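PDB 6VXC: trans-4-hydroxy-L-proline dehydratase from Clostridioides difficile 70-100-2010, which catalyses the radical-based dehydration of trans-4-hydroxy-L-proline to (S)-1-pyrroline-5-carboxylate in the anaerobic breakdown of hydroxyproline, as a glycyl radical enzyme. Local coordinates for residues H518-E532 / E646-Y658. Sequence-based numbering, arbitrary orientation.
Sequences HYMIDIKIEGNAVIE and EVTGRPTVCGGEY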
loop_
_atom_site.group_PDB
_atom_site.type_symbol
_atom_site.label_atom_id
_atom_site.label_comp_id
_atom_site.label_asym_id
_atom_site.label_seq_id
_atom_site.Cartn_x
_atom_site.Cartn_y
_atom_site.Cartn_z
ATOM N N HIS A 518 13.264 -21.520 5.975
ATOM C CA HIS A 518 14.073 -20.956 7.051
ATOM C C HIS A 518 15.286 -20.235 6.488
ATOM O O HIS A 518 15.594 -19.112 6.886
ATOM C CB HIS A 518 14.500 -22.067 8.019
ATOM C CG HIS A 518 15.445 -21.615 9.097
ATOM N ND1 HIS A 518 15.065 -20.777 10.127
ATOM C CD2 HIS A 518 16.750 -21.905 9.315
ATOM C CE1 HIS A 518 16.095 -20.571 10.929
ATOM N NE2 HIS A 518 17.128 -21.244 10.460
ATOM N N TYR A 519 15.973 -20.862 5.536
ATOM C CA TYR A 519 17.154 -20.242 4.945
ATOM C C TYR A 519 16.794 -18.949 4.223
ATOM O O TYR A 519 17.460 -17.922 4.386
ATOM C CB TYR A 519 17.811 -21.221 3.983
ATOM C CG TYR A 519 19.016 -20.675 3.246
ATOM C CD1 TYR A 519 20.204 -20.410 3.919
ATOM C CD2 TYR A 519 18.975 -20.467 1.878
ATOM C CE1 TYR A 519 21.312 -19.937 3.248
ATOM C CE2 TYR A 519 20.073 -19.993 1.192
ATOM C CZ TYR A 519 21.242 -19.727 1.883
ATOM O OH TYR A 519 22.344 -19.255 1.214
ATOM N N MET A 520 15.729 -18.982 3.416
ATOM C CA MET A 520 15.383 -17.801 2.632
ATOM C C MET A 520 14.914 -16.659 3.535
ATOM O O MET A 520 15.220 -15.486 3.276
ATOM C CB MET A 520 14.323 -18.178 1.588
ATOM C CG MET A 520 14.181 -17.198 0.420
ATOM S SD MET A 520 15.736 -16.826 -0.437
ATOM C CE MET A 520 16.271 -18.483 -0.816
ATOM N N ILE A 521 14.170 -16.983 4.595
ATOM C CA ILE A 521 13.771 -15.957 5.553
ATOM C C ILE A 521 14.999 -15.404 6.285
ATOM O O ILE A 521 15.128 -14.188 6.479
ATOM C CB ILE A 521 12.712 -16.507 6.532
ATOM C CG1 ILE A 521 11.427 -16.934 5.786
ATOM C CG2 ILE A 521 12.381 -15.468 7.606
ATOM C CD1 ILE A 521 10.830 -15.854 4.918
ATOM N N ASP A 522 15.925 -16.277 6.690
ATOM C CA ASP A 522 17.157 -15.791 7.312
ATOM C C ASP A 522 17.880 -14.801 6.397
ATOM O O ASP A 522 18.344 -13.751 6.851
ATOM C CB ASP A 522 18.081 -16.960 7.658
ATOM C CG ASP A 522 17.793 -17.573 9.021
ATOM O OD1 ASP A 522 16.946 -17.050 9.770
ATOM O OD2 ASP A 522 18.438 -18.594 9.351
ATOM N N ILE A 523 17.984 -15.122 5.102
ATOM C CA ILE A 523 18.646 -14.222 4.155
ATOM C C ILE A 523 17.934 -12.876 4.106
ATOM O O ILE A 523 18.570 -11.816 4.126
ATOM C CB ILE A 523 18.708 -14.858 2.756
ATOM C CG1 ILE A 523 19.701 -16.008 2.725
ATOM C CG2 ILE A 523 19.053 -13.806 1.689
ATOM C CD1 ILE A 523 19.720 -16.693 1.369
ATOM N N LYS A 524 16.603 -12.909 3.974
ATOM C CA LYS A 524 15.814 -11.682 3.863
ATOM C C LYS A 524 15.934 -10.830 5.122
ATOM O O LYS A 524 16.083 -9.611 5.047
ATOM C CB LYS A 524 14.351 -12.033 3.584
ATOM C CG LYS A 524 13.378 -10.852 3.590
ATOM C CD LYS A 524 13.693 -9.844 2.496
ATOM C CE LYS A 524 12.592 -8.788 2.393
ATOM N NZ LYS A 524 13.009 -7.606 1.599
ATOM N N ILE A 525 15.837 -11.461 6.288
ATOM C CA ILE A 525 15.852 -10.735 7.552
ATOM C C ILE A 525 17.206 -10.066 7.776
ATOM O O ILE A 525 17.279 -8.924 8.235
ATOM C CB ILE A 525 15.503 -11.694 8.710
ATOM C CG1 ILE A 525 14.089 -12.276 8.564
ATOM C CG2 ILE A 525 15.653 -10.996 10.051
ATOM C CD1 ILE A 525 12.994 -11.412 9.099
ATOM N N GLU A 526 18.297 -10.757 7.446
ATOM C CA GLU A 526 19.620 -10.153 7.602
ATOM C C GLU A 526 19.761 -8.898 6.751
ATOM O O GLU A 526 20.230 -7.866 7.232
ATOM C CB GLU A 526 20.715 -11.167 7.263
ATOM C CG GLU A 526 22.091 -10.534 7.178
ATOM C CD GLU A 526 23.230 -11.556 7.095
ATOM O OE1 GLU A 526 22.965 -12.744 6.820
ATOM O OE2 GLU A 526 24.397 -11.143 7.267
ATOM N N GLY A 527 19.343 -8.964 5.488
ATOM C CA GLY A 527 19.307 -7.762 4.673
ATOM C C GLY A 527 18.374 -6.704 5.243
ATOM O O GLY A 527 18.720 -5.525 5.295
ATOM N N ASN A 528 17.187 -7.117 5.693
ATOM C CA ASN A 528 16.253 -6.173 6.313
ATOM C C ASN A 528 16.901 -5.416 7.469
ATOM O O ASN A 528 16.687 -4.210 7.624
ATOM C CB ASN A 528 15.025 -6.913 6.838
ATOM C CG ASN A 528 14.026 -7.268 5.755
ATOM O OD1 ASN A 528 14.211 -6.954 4.577
ATOM N ND2 ASN A 528 12.973 -7.986 6.153
ATOM N N ALA A 529 17.658 -6.117 8.320
ATOM C CA ALA A 529 18.248 -5.461 9.489
ATOM C C ALA A 529 19.241 -4.390 9.067
ATOM O O ALA A 529 19.227 -3.275 9.590
ATOM C CB ALA A 529 18.912 -6.489 10.410
ATOM N N VAL A 530 20.109 -4.713 8.109
ATOM C CA VAL A 530 20.994 -3.705 7.531
ATOM C C VAL A 530 20.186 -2.525 7.004
ATOM O O VAL A 530 20.545 -1.360 7.215
ATOM C CB VAL A 530 21.869 -4.326 6.425
ATOM C CG1 VAL A 530 22.603 -3.240 5.641
ATOM C CG2 VAL A 530 22.875 -5.321 7.029
ATOM N N ILE A 531 19.111 -2.811 6.263
ATOM C CA ILE A 531 18.312 -1.750 5.648
ATOM C C ILE A 531 17.614 -0.908 6.705
ATOM O O ILE A 531 17.497 0.316 6.565
ATOM C CB ILE A 531 17.320 -2.355 4.631
ATOM C CG1 ILE A 531 18.100 -2.888 3.430
ATOM C CG2 ILE A 531 16.260 -1.338 4.195
ATOM C CD1 ILE A 531 17.312 -3.812 2.566
ATOM N N GLU A 532 17.138 -1.544 7.775
ATOM C CA GLU A 532 16.511 -0.797 8.850
ATOM C C GLU A 532 17.483 0.216 9.456
ATOM O O GLU A 532 17.103 1.356 9.742
ATOM C CB GLU A 532 16.003 -1.761 9.921
ATOM C CG GLU A 532 15.109 -1.103 10.941
ATOM C CD GLU A 532 14.523 -2.058 11.960
ATOM O OE1 GLU A 532 14.661 -3.297 11.799
ATOM O OE2 GLU A 532 13.919 -1.542 12.922
ATOM N N GLU A 646 7.969 -19.230 11.056
ATOM C CA GLU A 646 9.328 -18.891 10.654
ATOM C C GLU A 646 9.616 -17.402 10.797
ATOM O O GLU A 646 10.756 -17.020 11.103
ATOM C CB GLU A 646 9.555 -19.342 9.217
ATOM C CG GLU A 646 10.972 -19.197 8.739
ATOM C CD GLU A 646 11.926 -19.996 9.581
ATOM O OE1 GLU A 646 11.672 -21.207 9.791
ATOM O OE2 GLU A 646 12.924 -19.405 10.031
ATOM N N VAL A 647 8.609 -16.554 10.614
ATOM C CA VAL A 647 8.805 -15.109 10.567
ATOM C C VAL A 647 8.475 -14.433 11.897
ATOM O O VAL A 647 9.226 -13.576 12.361
ATOM C CB VAL A 647 7.989 -14.491 9.409
ATOM C CG1 VAL A 647 8.035 -12.961 9.490
ATOM C CG2 VAL A 647 8.532 -14.959 8.091
ATOM N N THR A 648 7.351 -14.797 12.518
ATOM C CA THR A 648 6.769 -13.984 13.587
ATOM C C THR A 648 7.595 -14.005 14.880
ATOM O O THR A 648 7.967 -15.065 15.389
ATOM C CB THR A 648 5.350 -14.471 13.888
ATOM O OG1 THR A 648 4.566 -14.458 12.690
ATOM C CG2 THR A 648 4.691 -13.588 14.937
ATOM N N GLY A 649 7.805 -12.830 15.462
ATOM C CA GLY A 649 8.514 -12.733 16.719
ATOM C C GLY A 649 10.003 -12.514 16.584
ATOM O O GLY A 649 10.669 -12.281 17.592
ATOM N N ARG A 650 10.550 -12.594 15.382
ATOM C CA ARG A 650 11.927 -12.183 15.210
ATOM C C ARG A 650 12.043 -10.699 15.551
ATOM O O ARG A 650 11.177 -9.914 15.166
ATOM C CB ARG A 650 12.398 -12.409 13.777
ATOM C CG ARG A 650 12.443 -13.840 13.322
ATOM C CD ARG A 650 12.817 -13.843 11.869
ATOM N NE ARG A 650 12.958 -15.193 11.339
ATOM C CZ ARG A 650 14.105 -15.742 10.950
ATOM N NH1 ARG A 650 15.239 -15.060 11.036
ATOM N NH2 ARG A 650 14.109 -16.972 10.461
ATOM N N PRO A 651 13.105 -10.281 16.239
ATOM C CA PRO A 651 13.232 -8.866 16.625
ATOM C C PRO A 651 13.575 -7.973 15.442
ATOM O O PRO A 651 14.247 -8.383 14.501
ATOM C CB PRO A 651 14.380 -8.871 17.646
ATOM C CG PRO A 651 15.114 -10.179 17.436
ATOM C CD PRO A 651 14.327 -11.058 16.502
ATOM N N THR A 652 13.094 -6.739 15.498
ATOM C CA THR A 652 13.547 -5.680 14.609
ATOM C C THR A 652 14.638 -4.865 15.303
ATOM O O THR A 652 14.776 -4.899 16.523
ATOM C CB THR A 652 12.397 -4.750 14.211
ATOM O OG1 THR A 652 11.991 -3.997 15.361
ATOM C CG2 THR A 652 11.196 -5.555 13.622
ATOM N N VAL A 653 15.388 -4.101 14.505
ATOM C CA VAL A 653 16.523 -3.358 15.054
ATOM C C VAL A 653 16.046 -2.329 16.062
ATOM O O VAL A 653 16.642 -2.164 17.128
ATOM C CB VAL A 653 17.340 -2.694 13.933
ATOM C CG1 VAL A 653 18.421 -1.784 14.521
ATOM C CG2 VAL A 653 17.977 -3.749 13.052
ATOM N N CYS A 654 14.916 -1.681 15.779
ATOM C CA CYS A 654 14.461 -0.547 16.569
ATOM C C CYS A 654 13.420 -0.916 17.616
ATOM O O CYS A 654 12.622 -0.064 18.010
ATOM C CB CYS A 654 13.955 0.555 15.642
ATOM S SG CYS A 654 15.354 1.187 14.626
ATOM N N GLY A 655 13.413 -2.166 18.070
ATOM C CA GLY A 655 12.679 -2.553 19.256
ATOM C C GLY A 655 11.296 -3.148 19.064
ATOM O O GLY A 655 10.568 -3.288 20.053
ATOM N N GLY A 656 10.917 -3.519 17.843
ATOM C CA GLY A 656 9.680 -4.209 17.581
ATOM C C GLY A 656 9.909 -5.666 17.229
ATOM O O GLY A 656 10.914 -6.274 17.616
ATOM N N GLU A 657 8.956 -6.243 16.492
ATOM C CA GLU A 657 9.077 -7.630 16.060
ATOM C C GLU A 657 8.500 -7.798 14.659
ATOM O O GLU A 657 7.723 -6.969 14.173
ATOM C CB GLU A 657 8.370 -8.589 17.018
ATOM C CG GLU A 657 6.871 -8.564 16.879
ATOM C CD GLU A 657 6.148 -9.582 17.763
ATOM O OE1 GLU A 657 6.821 -10.322 18.524
ATOM O OE2 GLU A 657 4.895 -9.627 17.697
ATOM N N TYR A 658 8.890 -8.900 14.021
ATOM C CA TYR A 658 8.369 -9.265 12.716
ATOM C C TYR A 658 7.028 -9.965 12.858
ATOM O O TYR A 658 6.769 -10.670 13.842
ATOM C CB TYR A 658 9.346 -10.176 11.960
ATOM C CG TYR A 658 10.341 -9.374 11.196
ATOM C CD1 TYR A 658 11.493 -8.899 11.815
ATOM C CD2 TYR A 658 10.112 -9.030 9.874
ATOM C CE1 TYR A 658 12.389 -8.143 11.136
ATOM C CE2 TYR A 658 11.019 -8.256 9.174
ATOM C CZ TYR A 658 12.155 -7.819 9.821
ATOM O OH TYR A 658 13.054 -7.046 9.148
HETATM O O HOH W 1 14.813 -5.619 10.376
HETATM O O HOH W 2 11.260 -1.723 13.954
#
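His518 ND1 donates to Glu646 OE2 over 2.5 Å, a short His-carboxylate bond in which the oxygen lies close to the imidazole plane while the carboxylate is turned 67° from the ring. The same OE2 takes a second bond from Arg650 NH2 (2.7 Å), so it is gripped by two donors, the histidine on the syn side and the arginine on the anti lone pair. One turn on, Ile521 lays CG2 over one face of the guanidinium, near its rim, and also meets Val647 CG2; its CG1 packs against Glu646 CG. Asp522 completes the salt-bridge network: OD1 alone receives both Arg650 NH1 and NH2, each at 2.9 Å and in the guanidinium plane. With NE bonded almost straight to Glu646 O (171°), Arg650 ties the last turn of helix 630-647 to helix 506-538, and these in-plane bonds to Asp522 and Glu646 fix the rotation of its guanidinium. Ile525, CG1 anti to the carbonyl carbon (chi1 -62°) and bent again at chi2, sets CD1 against Arg650 CD and over the centre of the Tyr658 ring, a CH-pi contact 3.6 Å from the centroid. Tyr658 belongs to strand 657-661, an outer strand of a three-stranded parallel sheet, and the loop from helix 630-647 into that strand packs along one side of helix 506-538, which also packs on the two other strands through Met471 and Ile570. Asn528 ND2 makes a weak bond to Tyr658 OH, and a water links that hydroxyl to Glu532 OE1. Ala529 CB rests against Val653 CG2. Glu532, with a straight chain, reaches the type I turn 652-655 with both oxygens: Val653 N meets OE1 at 2.9 Å and Cys654 N meets OE2 at 3.0 Å, each from above the carboxylate plane. A second water joins OE2 to Thr652 OG1, the hydroxyl that accepts a hydrogen bond from Gly656 N.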